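Local atomic coordinates of concanavalin A-like lectin protein kinase family protein (Theobroma cacao, PDB entry 6CTH), a protein that probably transfers phosphate from ATP to protein substrates, as a plant protein kinase of the lectin-kinase family. Residues G29-G34 and Y42-K47. Numbering follows the deposited sequence.
With FE7 (N-{(3Z)-2-oxo-3-[phenyl({4-[(piperidin-1-yl)methyl]phenyl}amino)methylidene]-2,3-dihydro-1H-indol-5-yl}ethanesulfonamide), chain B.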
loop_
_atom_site.group_PDB
_atom_site.type_symbol
_atom_site.label_atom_id
_atom_site.label_comp_id
_atom_site.label_asym_id
_atom_site.label_seq_id
_atom_site.Cartn_x
_atom_site.Cartn_y
_atom_site.Cartn_z
ATOM N N GLY A 29 -12.510 -0.328 -9.849
ATOM C CA GLY A 29 -12.705 -0.881 -11.196
ATOM C C GLY A 29 -11.801 -2.090 -11.427
ATOM O O GLY A 29 -10.886 -2.367 -10.649
ATOM N N SER A 30 -12.083 -2.832 -12.465
ATOM C CA SER A 30 -11.252 -3.947 -12.885
ATOM C C SER A 30 -10.083 -3.433 -13.717
ATOM O O SER A 30 -10.236 -2.477 -14.483
ATOM C CB SER A 30 -12.072 -4.899 -13.744
ATOM O OG SER A 30 -13.026 -5.575 -12.917
ATOM N N VAL A 31 -8.957 -4.119 -13.634
ATOM C CA VAL A 31 -7.779 -3.762 -14.445
ATOM C C VAL A 31 -7.521 -4.861 -15.479
ATOM O O VAL A 31 -7.497 -6.069 -15.139
ATOM C CB VAL A 31 -6.548 -3.585 -13.552
ATOM C CG1 VAL A 31 -5.340 -3.097 -14.356
ATOM C CG2 VAL A 31 -6.860 -2.618 -12.402
ATOM N N TYR A 32 -7.278 -4.435 -16.718
ATOM C CA TYR A 32 -7.071 -5.329 -17.870
ATOM C C TYR A 32 -5.717 -5.126 -18.499
ATOM O O TYR A 32 -5.266 -3.978 -18.576
ATOM C CB TYR A 32 -8.147 -5.084 -18.916
ATOM C CG TYR A 32 -9.539 -5.428 -18.415
ATOM C CD1 TYR A 32 -10.261 -4.517 -17.651
ATOM C CD2 TYR A 32 -10.130 -6.661 -18.705
ATOM C CE1 TYR A 32 -11.520 -4.812 -17.169
ATOM C CE2 TYR A 32 -11.376 -6.971 -18.205
ATOM C CZ TYR A 32 -12.081 -6.033 -17.466
ATOM O OH TYR A 32 -13.329 -6.296 -16.968
ATOM N N ARG A 33 -5.130 -6.199 -19.008
ATOM C CA ARG A 33 -3.878 -6.118 -19.726
ATOM C C ARG A 33 -4.249 -5.698 -21.150
ATOM O O ARG A 33 -5.164 -6.254 -21.745
ATOM C CB ARG A 33 -3.185 -7.475 -19.739
ATOM C CG ARG A 33 -1.742 -7.448 -20.207
ATOM C CD ARG A 33 -1.173 -8.852 -20.293
ATOM N NE ARG A 33 -1.277 -9.394 -21.643
ATOM C CZ ARG A 33 -2.173 -10.298 -22.027
ATOM N NH1 ARG A 33 -2.185 -10.722 -23.282
ATOM N NH2 ARG A 33 -3.053 -10.782 -21.162
ATOM N N GLY A 34 -3.548 -4.706 -21.679
ATOM C CA GLY A 34 -3.790 -4.192 -23.033
ATOM C C GLY A 34 -2.503 -4.423 -23.799
ATOM O O GLY A 34 -1.449 -4.283 -23.219
ATOM N N TYR A 42 2.958 -4.057 -23.549
ATOM C CA TYR A 42 1.719 -4.193 -22.791
ATOM C C TYR A 42 1.515 -2.995 -21.867
ATOM O O TYR A 42 2.480 -2.355 -21.399
ATOM C CB TYR A 42 1.739 -5.497 -21.992
ATOM C CG TYR A 42 1.820 -6.733 -22.865
ATOM C CD1 TYR A 42 0.673 -7.336 -23.379
ATOM C CD2 TYR A 42 3.054 -7.298 -23.186
ATOM C CE1 TYR A 42 0.756 -8.464 -24.175
ATOM C CE2 TYR A 42 3.147 -8.419 -23.996
ATOM C CZ TYR A 42 2.004 -9.003 -24.486
ATOM O OH TYR A 42 2.101 -10.124 -25.298
ATOM N N ILE A 43 0.252 -2.662 -21.635
ATOM C CA ILE A 43 -0.130 -1.650 -20.663
ATOM C C ILE A 43 -1.164 -2.255 -19.700
ATOM O O ILE A 43 -1.651 -3.366 -19.964
ATOM C CB ILE A 43 -0.720 -0.395 -21.321
ATOM C CG1 ILE A 43 -1.898 -0.721 -22.233
ATOM C CG2 ILE A 43 0.380 0.369 -22.081
ATOM C CD1 ILE A 43 -2.578 0.472 -22.868
ATOM N N ALA A 44 -1.519 -1.519 -18.652
ATOM C CA ALA A 44 -2.586 -1.933 -17.730
ATOM C C ALA A 44 -3.676 -0.876 -17.782
ATOM O O ALA A 44 -3.401 0.316 -17.596
ATOM C CB ALA A 44 -2.047 -2.079 -16.327
ATOM N N VAL A 45 -4.908 -1.291 -18.065
ATOM C CA VAL A 45 -6.008 -0.369 -18.261
ATOM C C VAL A 45 -7.009 -0.652 -17.149
ATOM O O VAL A 45 -7.518 -1.770 -17.068
ATOM C CB VAL A 45 -6.677 -0.585 -19.614
ATOM C CG1 VAL A 45 -7.859 0.360 -19.823
ATOM C CG2 VAL A 45 -5.651 -0.431 -20.744
ATOM N N LYS A 46 -7.287 0.355 -16.332
ATOM C CA LYS A 46 -8.337 0.288 -15.325
ATOM C C LYS A 46 -9.628 0.890 -15.860
ATOM O O LYS A 46 -9.680 2.069 -16.225
ATOM C CB LYS A 46 -7.884 1.011 -14.069
ATOM C CG LYS A 46 -8.909 0.942 -12.940
ATOM C CD LYS A 46 -8.330 1.395 -11.621
ATOM C CE LYS A 46 -9.289 1.089 -10.476
ATOM N NZ LYS A 46 -8.600 1.355 -9.203
ATOM N N LYS A 47 -10.671 0.054 -15.920
ATOM C CA LYS A 47 -11.992 0.452 -16.315
ATOM C C LYS A 47 -12.809 0.768 -15.069
ATOM O O LYS A 47 -13.075 -0.122 -14.247
ATOM C CB LYS A 47 -12.641 -0.684 -17.089
ATOM C CG LYS A 47 -14.006 -0.335 -17.649
ATOM C CD LYS A 47 -14.427 -1.420 -18.616
ATOM C CE LYS A 47 -15.734 -1.045 -19.300
ATOM N NZ LYS A 47 -16.909 -1.144 -18.388
HETATM C C4 FE7 B . -1.783 -2.571 -11.940
HETATM C C14 FE7 B . -4.578 -5.950 -9.178
HETATM C C5 FE7 B . -1.104 -1.568 -12.655
HETATM C C6 FE7 B . -1.341 -0.223 -12.426
HETATM C C11 FE7 B . -2.625 -5.479 -11.100
HETATM C C7 FE7 B . -2.249 0.135 -11.445
HETATM C C8 FE7 B . -0.283 -3.514 -13.469
HETATM C C9 FE7 B . -1.299 -3.848 -12.438
HETATM C C10 FE7 B . -1.585 -5.151 -12.091
HETATM C C12 FE7 B . -3.964 -5.230 -11.375
HETATM C C13 FE7 B . -4.932 -5.463 -10.415
HETATM N N1 FE7 B . -0.224 -2.163 -13.541
HETATM N N2 FE7 B . -0.825 -6.126 -12.608
HETATM C C3 FE7 B . -2.680 -2.191 -10.942
HETATM N N3 FE7 B . -1.375 -12.474 -13.534
HETATM O O2 FE7 B . 0.380 -4.294 -14.141
HETATM C C2 FE7 B . -2.885 -0.836 -10.678
HETATM N N FE7 B . -3.671 -0.386 -9.577
HETATM S S FE7 B . -4.470 -1.228 -8.448
HETATM O O FE7 B . -4.684 -2.558 -8.922
HETATM O O1 FE7 B . -5.589 -0.435 -8.049
HETATM C C1 FE7 B . -3.229 -1.209 -7.199
HETATM C C FE7 B . -2.663 0.189 -7.142
HETATM C C16 FE7 B . -2.281 -5.979 -9.851
HETATM C C15 FE7 B . -3.255 -6.209 -8.897
HETATM C C17 FE7 B . -0.860 -7.537 -12.551
HETATM C C22 FE7 B . -1.871 -8.228 -11.898
HETATM C C21 FE7 B . -1.840 -9.609 -11.832
HETATM C C20 FE7 B . -0.805 -10.329 -12.409
HETATM C C19 FE7 B . 0.202 -9.631 -13.055
HETATM C C18 FE7 B . 0.178 -8.251 -13.131
HETATM C C23 FE7 B . -0.783 -11.837 -12.350
HETATM C C28 FE7 B . -1.194 -13.926 -13.498
HETATM C C27 FE7 B . -1.713 -14.579 -14.757
HETATM C C26 FE7 B . -3.170 -14.239 -14.988
HETATM C C25 FE7 B . -3.396 -12.743 -14.903
HETATM C C24 FE7 B . -2.805 -12.177 -13.633
HETATM O O HOH W 1 -15.022 -1.962 -14.020
#
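V31 and A44, on neighbouring antiparallel strands, meet beneath one ligand: V31 CG1 is 4.0 Å from A44 CB, and the aromatic body of the inhibitor FE7 lies against the face that carries V31, A44 and K46. A44 CB comes within 3.3 Å of FE7 N1 on the oxindole, while V31 CB approaches C12 of the phenyl ring. K46 shares that face: with CG anti to the backbone N (chi1 -178°) and the chain extended beyond it, its aliphatic part passes V31 CG2 and brings K46 CE to 3.6 Å from G29 N, leaving NZ near the sulfonamide. Backbone bonds fix the register: Y32 and V45 exchange a nearly straight pair, Y32 N to V45 O 2.7 Å and V45 N to Y32 O 2.8 Å, and G34 pairs likewise with I43. Near the hairpin turn, R33 and Y42 lie alongside, R33 NE 3.3 Å from Y42 CD1, which sits at the guanidinium edge near its plane; with the planes 54° apart this is not a parallel stack. On the face bearing Y32 and V45, both side chains touch T14 of helix 7-14. Flanked by strands 22-25 and 86-92, the hairpin belongs to the N-lobe sheet that roofs the protein-kinase ATP site, here filled by the inhibitor.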